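Local atomic coordinates of peptidoglycan hydrolase FlgJ (Sphingomonas sp. A1, PDB entry 2ZYC), a protein that probably hydrolyses the peptidoglycan layer so that the flagellar rod can assemble in the periplasm, here as its C-terminal glycosidase family 73 domain. Residues A2-V6 against A31-W37; P49-L53 against F86-Y92; R108-V112 against A124-Y130. The protein carries 2 engineered substitutions. All coordinates share one frame; numbering follows the deposited sequence. Where two conformers were deposited one is given.

Contact 1 (A2-V6 against A31-W37). Engineered in segment 2-6: Ala2 (natural residue Pro). With PO4 (phosphate ion), chain B.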
loop_
_atom_site.group_PDB
_atom_site.type_symbol
_atom_site.label_atom_id
_atom_site.label_comp_id
_atom_site.label_asym_id
_atom_site.label_seq_id
_atom_site.Cartn_x
_atom_site.Cartn_y
_atom_site.Cartn_z
ATOM N N ALA A 2 15.690 -1.281 0.908
ATOM C CA ALA A 2 14.376 -0.652 0.586
ATOM C C ALA A 2 14.298 -0.076 -0.832
ATOM O O ALA A 2 13.202 0.103 -1.354
ATOM C CB ALA A 2 14.030 0.414 1.621
ATOM N N GLN A 3 15.444 0.205 -1.464
ATOM C CA GLN A 3 15.413 0.800 -2.810
ATOM C C GLN A 3 14.707 -0.065 -3.849
ATOM O O GLN A 3 13.920 0.443 -4.664
ATOM C CB GLN A 3 16.814 1.210 -3.303
ATOM C CG GLN A 3 16.789 2.012 -4.627
ATOM C CD GLN A 3 16.115 3.364 -4.480
ATOM O OE1 GLN A 3 16.401 4.106 -3.539
ATOM N NE2 GLN A 3 15.215 3.693 -5.409
ATOM N N ALA A 4 14.975 -1.371 -3.818
ATOM C CA ALA A 4 14.360 -2.291 -4.771
ATOM C C ALA A 4 12.857 -2.368 -4.563
ATOM O O ALA A 4 12.109 -2.534 -5.529
ATOM C CB ALA A 4 14.979 -3.675 -4.671
ATOM N N PHE A 5 12.426 -2.243 -3.309
ATOM C CA PHE A 5 10.989 -2.198 -2.990
ATOM C C PHE A 5 10.311 -1.027 -3.694
ATOM O O PHE A 5 9.296 -1.207 -4.378
ATOM C CB PHE A 5 10.755 -2.104 -1.484
ATOM C CG PHE A 5 9.300 -2.053 -1.110
ATOM C CD1 PHE A 5 8.526 -3.209 -1.121
ATOM C CD2 PHE A 5 8.703 -0.847 -0.772
ATOM C CE1 PHE A 5 7.164 -3.165 -0.777
ATOM C CE2 PHE A 5 7.353 -0.792 -0.428
ATOM C CZ PHE A 5 6.586 -1.960 -0.430
ATOM N N VAL A 6 10.888 0.163 -3.523
ATOM C CA VAL A 6 10.432 1.388 -4.194
ATOM C C VAL A 6 10.462 1.240 -5.723
ATOM O O VAL A 6 9.469 1.530 -6.392
ATOM C CB VAL A 6 11.267 2.610 -3.737
ATOM C CG1 VAL A 6 10.939 3.843 -4.573
ATOM C CG2 VAL A 6 11.029 2.890 -2.255
ATOM N N ALA A 31 2.317 1.156 1.181
ATOM C CA ALA A 31 2.847 -0.205 1.056
ATOM C C ALA A 31 4.107 -0.384 1.916
ATOM O O ALA A 31 4.279 -1.420 2.562
ATOM C CB ALA A 31 3.131 -0.524 -0.391
ATOM N N ALA A 32 4.970 0.629 1.912
ATOM C CA ALA A 32 6.178 0.653 2.743
ATOM C C ALA A 32 5.854 0.569 4.238
ATOM O O ALA A 32 6.487 -0.185 4.977
ATOM C CB ALA A 32 6.992 1.905 2.460
ATOM N N LEU A 33 4.880 1.359 4.681
ATOM C CA LEU A 33 4.483 1.350 6.085
ATOM C C LEU A 33 3.947 -0.032 6.470
ATOM O O LEU A 33 4.293 -0.577 7.532
ATOM C CB LEU A 33 3.427 2.430 6.347
ATOM C CG LEU A 33 2.911 2.532 7.793
ATOM C CD1 LEU A 33 4.061 2.831 8.754
ATOM C CD2 LEU A 33 1.842 3.607 7.888
ATOM N N GLU A 34 3.120 -0.599 5.592
ATOM C CA GLU A 34 2.464 -1.879 5.866
ATOM C C GLU A 34 3.418 -3.065 5.958
ATOM O O GLU A 34 3.161 -4.017 6.692
ATOM C CB GLU A 34 1.372 -2.169 4.828
ATOM C CG GLU A 34 0.129 -1.300 4.986
ATOM C CD GLU A 34 -0.428 -1.319 6.410
ATOM O OE1 GLU A 34 -0.561 -2.421 6.985
ATOM O OE2 GLU A 34 -0.742 -0.234 6.946
ATOM N N THR A 35 4.525 -3.002 5.231
ATOM C CA THR A 35 5.394 -4.169 5.101
ATOM C C THR A 35 6.843 -3.897 5.493
ATOM O O THR A 35 7.716 -4.698 5.175
ATOM C CB THR A 35 5.398 -4.714 3.651
ATOM O OG1 THR A 35 5.905 -3.710 2.767
ATOM C CG2 THR A 35 4.008 -5.148 3.215
ATOM N N GLY A 36 7.090 -2.780 6.175
ATOM C CA GLY A 36 8.453 -2.382 6.543
ATOM C C GLY A 36 9.331 -2.317 5.312
ATOM O O GLY A 36 10.371 -2.986 5.238
ATOM N N TRP A 37 8.887 -1.540 4.324
ATOM C CA TRP A 37 9.598 -1.405 3.048
ATOM C C TRP A 37 9.901 -2.772 2.426
ATOM O O TRP A 37 11.012 -3.018 1.950
ATOM C CB TRP A 37 10.882 -0.574 3.224
ATOM C CG TRP A 37 10.653 0.797 3.770
ATOM C CD1 TRP A 37 10.546 1.146 5.086
ATOM C CD2 TRP A 37 10.508 2.009 3.021
ATOM N NE1 TRP A 37 10.327 2.496 5.206
ATOM C CE2 TRP A 37 10.309 3.054 3.955
ATOM C CE3 TRP A 37 10.520 2.316 1.649
ATOM C CZ2 TRP A 37 10.118 4.385 3.566
ATOM C CZ3 TRP A 37 10.338 3.644 1.262
ATOM C CH2 TRP A 37 10.139 4.662 2.219
HETATM P P PO4 B . 18.079 1.462 0.895
HETATM O O1 PO4 B . 17.549 2.779 0.375
HETATM O O2 PO4 B . 19.525 1.654 1.296
HETATM O O3 PO4 B . 17.289 1.062 2.119
HETATM O O4 PO4 B . 17.971 0.376 -0.150
#

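Contact 2 (P49-L53 against F86-Y92)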
loop_
_atom_site.group_PDB
_atom_site.type_symbol
_atom_site.label_atom_id
_atom_site.label_comp_id
_atom_site.label_asym_id
_atom_site.label_seq_id
_atom_site.Cartn_x
_atom_site.Cartn_y
_atom_site.Cartn_z
ATOM N N PRO A 49 5.774 -15.321 -2.015
ATOM C CA PRO A 49 5.151 -14.249 -1.247
ATOM C C PRO A 49 3.658 -14.196 -1.565
ATOM O O PRO A 49 3.227 -14.702 -2.608
ATOM C CB PRO A 49 5.856 -12.991 -1.763
ATOM C CG PRO A 49 6.334 -13.342 -3.127
ATOM C CD PRO A 49 6.577 -14.821 -3.147
ATOM N N SER A 50 2.882 -13.605 -0.662
ATOM C CA SER A 50 1.470 -13.347 -0.923
ATOM C C SER A 50 1.298 -12.197 -1.914
ATOM O O SER A 50 0.254 -12.083 -2.563
ATOM C CB SER A 50 0.760 -12.999 0.378
ATOM O OG SER A 50 1.260 -11.786 0.901
ATOM N N TYR A 51 2.335 -11.351 -2.000
ATOM C CA TYR A 51 2.338 -10.094 -2.760
ATOM C C TYR A 51 1.329 -9.092 -2.189
ATOM O O TYR A 51 1.080 -8.040 -2.779
ATOM C CB TYR A 51 2.095 -10.324 -4.256
ATOM C CG TYR A 51 3.112 -11.232 -4.920
ATOM C CD1 TYR A 51 4.343 -10.738 -5.355
ATOM C CD2 TYR A 51 2.838 -12.591 -5.102
ATOM C CE1 TYR A 51 5.283 -11.589 -5.977
ATOM C CE2 TYR A 51 3.764 -13.444 -5.714
ATOM C CZ TYR A 51 4.976 -12.937 -6.148
ATOM O OH TYR A 51 5.886 -13.797 -6.741
ATOM N N ASN A 52 0.777 -9.426 -1.024
ATOM C CA ASN A 52 -0.282 -8.645 -0.386
ATOM C C ASN A 52 0.343 -7.521 0.437
ATOM O O ASN A 52 0.352 -7.549 1.673
ATOM C CB ASN A 52 -1.154 -9.568 0.481
ATOM C CG ASN A 52 -2.415 -8.885 0.996
ATOM O OD1 ASN A 52 -2.568 -7.663 0.890
ATOM N ND2 ASN A 52 -3.321 -9.679 1.564
ATOM N N LEU A 53 0.867 -6.528 -0.280
ATOM C CA LEU A 53 1.593 -5.418 0.328
ATOM C C LEU A 53 0.724 -4.548 1.229
ATOM O O LEU A 53 1.228 -3.916 2.152
ATOM C CB LEU A 53 2.252 -4.556 -0.751
ATOM C CG LEU A 53 3.386 -5.218 -1.539
ATOM C CD1 LEU A 53 4.056 -4.196 -2.441
ATOM C CD2 LEU A 53 4.408 -5.849 -0.604
ATOM N N PHE A 86 -5.767 -13.827 4.932
ATOM C CA PHE A 86 -5.346 -12.747 4.046
ATOM C C PHE A 86 -5.458 -13.138 2.586
ATOM O O PHE A 86 -5.303 -14.304 2.222
ATOM C CB PHE A 86 -3.894 -12.359 4.347
ATOM C CG PHE A 86 -3.709 -11.705 5.675
ATOM C CD1 PHE A 86 -3.956 -10.340 5.829
ATOM C CD2 PHE A 86 -3.291 -12.449 6.778
ATOM C CE1 PHE A 86 -3.786 -9.716 7.076
ATOM C CE2 PHE A 86 -3.119 -11.845 8.018
ATOM C CZ PHE A 86 -3.369 -10.469 8.173
ATOM N N ARG A 87 -5.707 -12.147 1.738
ATOM C CA ARG A 87 -5.688 -12.366 0.298
ATOM C C ARG A 87 -4.267 -12.692 -0.159
ATOM O O ARG A 87 -3.297 -12.227 0.440
ATOM C CB ARG A 87 -6.206 -11.127 -0.429
ATOM C CG ARG A 87 -7.599 -10.710 0.033
ATOM C CD ARG A 87 -8.149 -9.551 -0.796
ATOM N NE ARG A 87 -9.440 -9.098 -0.275
ATOM C CZ ARG A 87 -10.239 -8.227 -0.884
ATOM N NH1 ARG A 87 -9.900 -7.713 -2.050
ATOM N NH2 ARG A 87 -11.391 -7.870 -0.323
ATOM N N ALA A 88 -4.157 -13.515 -1.194
ATOM C CA ALA A 88 -2.864 -13.766 -1.841
ATOM C C ALA A 88 -2.995 -13.607 -3.345
ATOM O O ALA A 88 -4.057 -13.888 -3.928
ATOM C CB ALA A 88 -2.327 -15.153 -1.482
ATOM N N TYR A 89 -1.909 -13.163 -3.971
ATOM C CA TYR A 89 -1.929 -12.779 -5.374
ATOM C C TYR A 89 -0.782 -13.461 -6.113
ATOM O O TYR A 89 0.068 -14.086 -5.488
ATOM C CB TYR A 89 -1.785 -11.263 -5.500
ATOM C CG TYR A 89 -2.791 -10.470 -4.697
ATOM C CD1 TYR A 89 -4.098 -10.296 -5.161
ATOM C CD2 TYR A 89 -2.435 -9.897 -3.473
ATOM C CE1 TYR A 89 -5.032 -9.545 -4.425
ATOM C CE2 TYR A 89 -3.351 -9.152 -2.727
ATOM C CZ TYR A 89 -4.646 -8.983 -3.213
ATOM O OH TYR A 89 -5.538 -8.246 -2.470
ATOM N N ASP A 90 -0.762 -13.314 -7.438
ATOM C CA ASP A 90 0.303 -13.876 -8.274
ATOM C C ASP A 90 1.452 -12.893 -8.522
ATOM O O ASP A 90 2.495 -13.291 -9.049
ATOM C CB ASP A 90 -0.253 -14.343 -9.624
ATOM C CG ASP A 90 -1.442 -15.282 -9.490
ATOM O OD1 ASP A 90 -1.427 -16.178 -8.614
ATOM O OD2 ASP A 90 -2.391 -15.125 -10.286
ATOM N N SER A 91 1.258 -11.626 -8.143
ATOM C CA SER A 91 2.224 -10.547 -8.379
ATOM C C SER A 91 1.868 -9.268 -7.614
ATOM O O SER A 91 0.734 -9.115 -7.158
ATOM C CB SER A 91 2.293 -10.215 -9.874
ATOM O OG SER A 91 1.043 -9.720 -10.337
ATOM N N TYR A 92 2.829 -8.345 -7.492
ATOM C CA TYR A 92 2.539 -6.985 -6.998
ATOM C C TYR A 92 1.521 -6.277 -7.890
ATOM O O TYR A 92 0.631 -5.578 -7.397
ATOM C CB TYR A 92 3.812 -6.126 -6.895
ATOM C CG TYR A 92 4.733 -6.461 -5.736
ATOM C CD1 TYR A 92 4.273 -7.158 -4.613
ATOM C CD2 TYR A 92 6.068 -6.047 -5.754
ATOM C CE1 TYR A 92 5.132 -7.457 -3.546
ATOM C CE2 TYR A 92 6.926 -6.328 -4.696
ATOM C CZ TYR A 92 6.460 -7.024 -3.599
ATOM O OH TYR A 92 7.331 -7.296 -2.566
HETATM O O HOH W 1 0.849 -15.750 -3.458
HETATM O O HOH W 2 4.965 -12.930 -9.701
#

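Contact 3 (R108-V112 against A124-Y130)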
loop_
_atom_site.group_PDB
_atom_site.type_symbol
_atom_site.label_atom_id
_atom_site.label_comp_id
_atom_site.label_asym_id
_atom_site.label_seq_id
_atom_site.Cartn_x
_atom_site.Cartn_y
_atom_site.Cartn_z
ATOM N N ARG A 108 -17.263 3.605 0.818
ATOM C CA ARG A 108 -16.626 3.967 2.091
ATOM C C ARG A 108 -15.302 4.713 1.878
ATOM O O ARG A 108 -14.906 5.527 2.718
ATOM C CB ARG A 108 -16.414 2.752 3.004
ATOM C CG ARG A 108 -15.581 1.635 2.403
ATOM C CD ARG A 108 -15.558 0.374 3.283
ATOM N NE ARG A 108 -16.899 -0.167 3.510
ATOM C CZ ARG A 108 -17.164 -1.383 3.995
ATOM N NH1 ARG A 108 -16.182 -2.221 4.319
ATOM N NH2 ARG A 108 -18.428 -1.764 4.156
ATOM N N TYR A 109 -14.643 4.436 0.754
ATOM C CA TYR A 109 -13.373 5.085 0.392
ATOM C C TYR A 109 -13.530 6.273 -0.567
ATOM O O TYR A 109 -12.544 6.746 -1.143
ATOM C CB TYR A 109 -12.392 4.058 -0.208
ATOM C CG TYR A 109 -11.943 2.994 0.769
ATOM C CD1 TYR A 109 -11.122 3.312 1.845
ATOM C CD2 TYR A 109 -12.335 1.665 0.612
ATOM C CE1 TYR A 109 -10.710 2.335 2.753
ATOM C CE2 TYR A 109 -11.931 0.683 1.511
ATOM C CZ TYR A 109 -11.122 1.028 2.579
ATOM O OH TYR A 109 -10.712 0.061 3.468
ATOM N N ALA A 110 -14.758 6.765 -0.732
ATOM C CA ALA A 110 -15.047 7.813 -1.726
ATOM C C ALA A 110 -14.245 9.096 -1.509
ATOM O O ALA A 110 -14.022 9.856 -2.449
ATOM C CB ALA A 110 -16.541 8.129 -1.756
ATOM N N LYS A 111 -13.816 9.330 -0.270
ATOM C CA LYS A 111 -13.060 10.538 0.076
ATOM C C LYS A 111 -11.576 10.488 -0.319
ATOM O O LYS A 111 -10.881 11.506 -0.280
ATOM C CB LYS A 111 -13.218 10.850 1.571
ATOM C CG LYS A 111 -14.580 11.454 1.941
ATOM C CD LYS A 111 -14.727 12.842 1.333
ATOM C CE LYS A 111 -16.073 13.479 1.648
ATOM N NZ LYS A 111 -16.048 14.944 1.351
ATOM N N VAL A 112 -11.093 9.313 -0.714
ATOM C CA VAL A 112 -9.696 9.183 -1.135
ATOM C C VAL A 112 -9.382 9.966 -2.416
ATOM O O VAL A 112 -8.382 10.684 -2.485
ATOM C CB VAL A 112 -9.292 7.700 -1.298
ATOM C CG1 VAL A 112 -7.897 7.575 -1.900
ATOM C CG2 VAL A 112 -9.334 6.999 0.046
ATOM N N ALA A 124 -8.707 9.808 4.931
ATOM C CA ALA A 124 -9.743 9.253 4.041
ATOM C C ALA A 124 -9.756 7.721 4.060
ATOM O O ALA A 124 -10.825 7.104 4.053
ATOM C CB ALA A 124 -9.588 9.781 2.612
ATOM N N LEU A 125 -8.570 7.116 4.103
ATOM C CA LEU A 125 -8.458 5.661 4.230
ATOM C C LEU A 125 -8.991 5.197 5.581
ATOM O O LEU A 125 -9.722 4.209 5.657
ATOM C CB LEU A 125 -7.001 5.220 4.096
ATOM C CG LEU A 125 -6.386 5.289 2.700
ATOM C CD1 LEU A 125 -4.884 5.065 2.836
ATOM C CD2 LEU A 125 -7.028 4.256 1.770
ATOM N N GLN A 126 -8.617 5.910 6.640
ATOM C CA GLN A 126 -9.070 5.572 7.982
ATOM C C GLN A 126 -10.592 5.662 8.109
ATOM O O GLN A 126 -11.222 4.798 8.728
ATOM C CB GLN A 126 -8.375 6.450 9.015
ATOM C CG GLN A 126 -8.331 5.834 10.399
ATOM C CD GLN A 126 -7.285 6.476 11.279
ATOM O OE1 GLN A 126 -6.320 7.061 10.787
ATOM N NE2 GLN A 126 -7.467 6.370 12.592
ATOM N N GLU A 127 -11.184 6.700 7.514
ATOM C CA GLU A 127 -12.652 6.839 7.492
ATOM C C GLU A 127 -13.322 5.661 6.784
ATOM O O GLU A 127 -14.398 5.198 7.188
ATOM C CB GLU A 127 -13.071 8.162 6.831
ATOM C CG GLU A 127 -14.589 8.313 6.624
ATOM C CD GLU A 127 -14.967 9.578 5.867
ATOM O OE1 GLU A 127 -14.348 10.636 6.108
ATOM O OE2 GLU A 127 -15.902 9.515 5.037
ATOM N N GLY A 128 -12.693 5.189 5.717
ATOM C CA GLY A 128 -13.170 4.031 4.986
ATOM C C GLY A 128 -13.027 2.727 5.751
ATOM O O GLY A 128 -13.563 1.715 5.325
ATOM N N GLY A 129 -12.302 2.755 6.871
ATOM C CA GLY A 129 -12.051 1.558 7.674
ATOM C C GLY A 129 -10.856 0.733 7.227
ATOM O O GLY A 129 -10.787 -0.477 7.491
ATOM N N TYR A 130 -9.897 1.364 6.557
ATOM C CA TYR A 130 -8.716 0.616 6.132
ATOM C C TYR A 130 -7.976 0.079 7.357
ATOM O O TYR A 130 -7.579 -1.096 7.390
ATOM C CB TYR A 130 -7.779 1.448 5.232
ATOM C CG TYR A 130 -6.484 0.712 5.001
ATOM C CD1 TYR A 130 -6.411 -0.320 4.068
ATOM C CD2 TYR A 130 -5.351 1.002 5.762
ATOM C CE1 TYR A 130 -5.234 -1.033 3.884
ATOM C CE2 TYR A 130 -4.171 0.291 5.587
ATOM C CZ TYR A 130 -4.124 -0.713 4.639
ATOM O OH TYR A 130 -2.970 -1.425 4.471
HETATM O O HOH W 3 -13.262 7.675 2.472
HETATM O O HOH W 4 -16.705 6.449 4.589
HETATM O O HOH W 5 -12.740 -0.861 4.732
#

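Contact 1 (A2-V6 against A31-W37)
The first turn of helix 3-20 lays Phe5 against the C-terminal end of helix 24-35, in the helical part of a lysozyme-clan domain. With CG anti to the backbone N (chi1 180°), the Phe5 ring reaches across, and its CZ meets Ala31 CB edge-on at 3.7 Å. Phe5 CE2 stands 3.6 Å from Ala32 N, while the carbonyl carbon of Trp37 covers one ring face near the rim. Thr35 OG1 approaches CZ obliquely; it donates to Ala31 O at 2.8 Å and accepts from Gly38 N. With an alanine here in place of Phe5, the space between the helix ends would probably be left underfilled, and Ala31 CB and the Trp37 carbonyl would lose the ring they rest on. A Schellman motif ends helix 24-35: Gly36, at positive phi, turns the chain, and Trp37 N returns to Ala32 O at 2.8 Å. The indole thereby folds back so that Ala32 CB sits over its centre, 3.5 Å above the plane. Val6 CG2 meets the indole edge, 3.7 Å from Trp37 CZ3, and Ala2, an engineered residue, sets its CB 3.7 Å from Trp37 CB. Ala2 N, Gln3 N and Arg152 NE hold a phosphate; Arg152 also makes a cation-pi contact with Trp37.

Contact 2 (P49-L53 against F86-Y92)
Tyr51 presents its ring edge to the face of Tyr92 in an offset edge-to-face pair, the centroids 5.6 Å apart and the planes at 84°. The Tyr51 ring is itself sandwiched: Ser91 CA makes a CH-pi contact 3.7 Å from its centroid, and Pro49 CG covers the opposite face near the rim. At the edge of the ring, Tyr51 CD2 comes within 3.2 Å of Tyr89 O. In one of its two conformers, Leu53 crosses Tyr92 at about a right angle and rests CD1 over the Tyr92 face.

Next to these rings, the loop 49-53 docks on the last residues of strand 82-88, which pairs antiparallel with 65-71, and on the chain that follows. Tyr89 N donates to Ser50 O at 2.8 Å, and Ser50 OG accepts from Asn52 N at 3.1 Å in an ST turn while bonding also to Ile42 O. Asn52, the centre of an inverse gamma turn, swings CG anti to its own N (chi1 -170°), which brings Asn52 ND2 2.8 Å from Arg87 O. That acceptor is tilted out of the amide plane and the bond is bent, 137° at the hydrogen; Ile56 O is a second partner of ND2. The Asn52 amide meets the edge of the Tyr89 ring steeply. Asp98 of helix 92-105 receives both the hydroxyl of Tyr89 and, as a salt bridge, the guanidinium of Arg87. Ser91 is the N-cap of that helix, its OG bonded to Gln94 N. One water donates to both Pro49 O and Tyr89 O, joining the two carbonyls across the interface.

Contact 3 (R108-V112 against A124-Y130)
Tyr109 lies against the C-terminal turn of helix 118-127, touching Leu125, Gly128 and Tyr130. From CB the ring is set off with CG anti to the carbonyl carbon (chi1 -65°), carrying it toward the helix end. Tyr109 CD1 is 3.8 Å from Gly128 CA and also touches the CD2 methyl of Leu125. The next atom, Tyr109 CE1, faces Leu125 O near the ring plane at 3.6 Å and brushes Tyr130 CB. Tyr109 CZ stands 3.7 Å from Gly128 O. At the tip, Tyr109 OH reaches Tyr130 CA at 3.4 Å, and a water 2.6 Å from this hydroxyl donates to Gly128 O, linking hydroxyl and carbonyl. Gly128 lets the ring come this close: a CB there would fall 2.3 Å from Tyr109 CD1, a clash. Leu102 and Val103 of helix 92-105 also pack on Tyr109.

The same glycine carbonyl is touched by the aliphatic part of Arg108, whose CD lies 3.2 Å from Gly128 O. Farther along, Val112 CG2 sits 3.8 Å from Ala124 CB and spans on to Leu125 CD2, while the CB atoms of Lys111 and Ala124 also meet. Arg108 O accepts from two waters; one also donates to Ala124 O and accepts from Lys111 N, the other donates to Glu127 OE2. No direct hydrogen bond crosses the interface. The type I turn from Tyr109 to Val112 thus packs on a Schellman motif, in which Gly129 takes positive phi and Tyr130 N bonds back to Leu125 O, ending helix 118-127.

Overall arrangement
The three contacts follow one another along the chain, none nesting in or crossing another. Starting at the N terminus, contact 1 closes a largely helical stretch of 24 residues, drawing the start of helix 3-20 to the end of helix 24-35. Contact 2 closes 32 residues holding the two-stranded sheet, and ties the loop after helix 24-35 to the end of strand 82-88 and the start of helix 92-105. Contact 3 closes 11 residues, joining the loop after helix 92-105 to the end of helix 118-127. Leu53 of contact 2 packs on Phe5, Ala31, Glu34 and Thr35 of contact 1, and Glu34 also touches Tyr130 of contact 3. Contacts 2 and 3 do not touch; their centres lie about 22 Å apart.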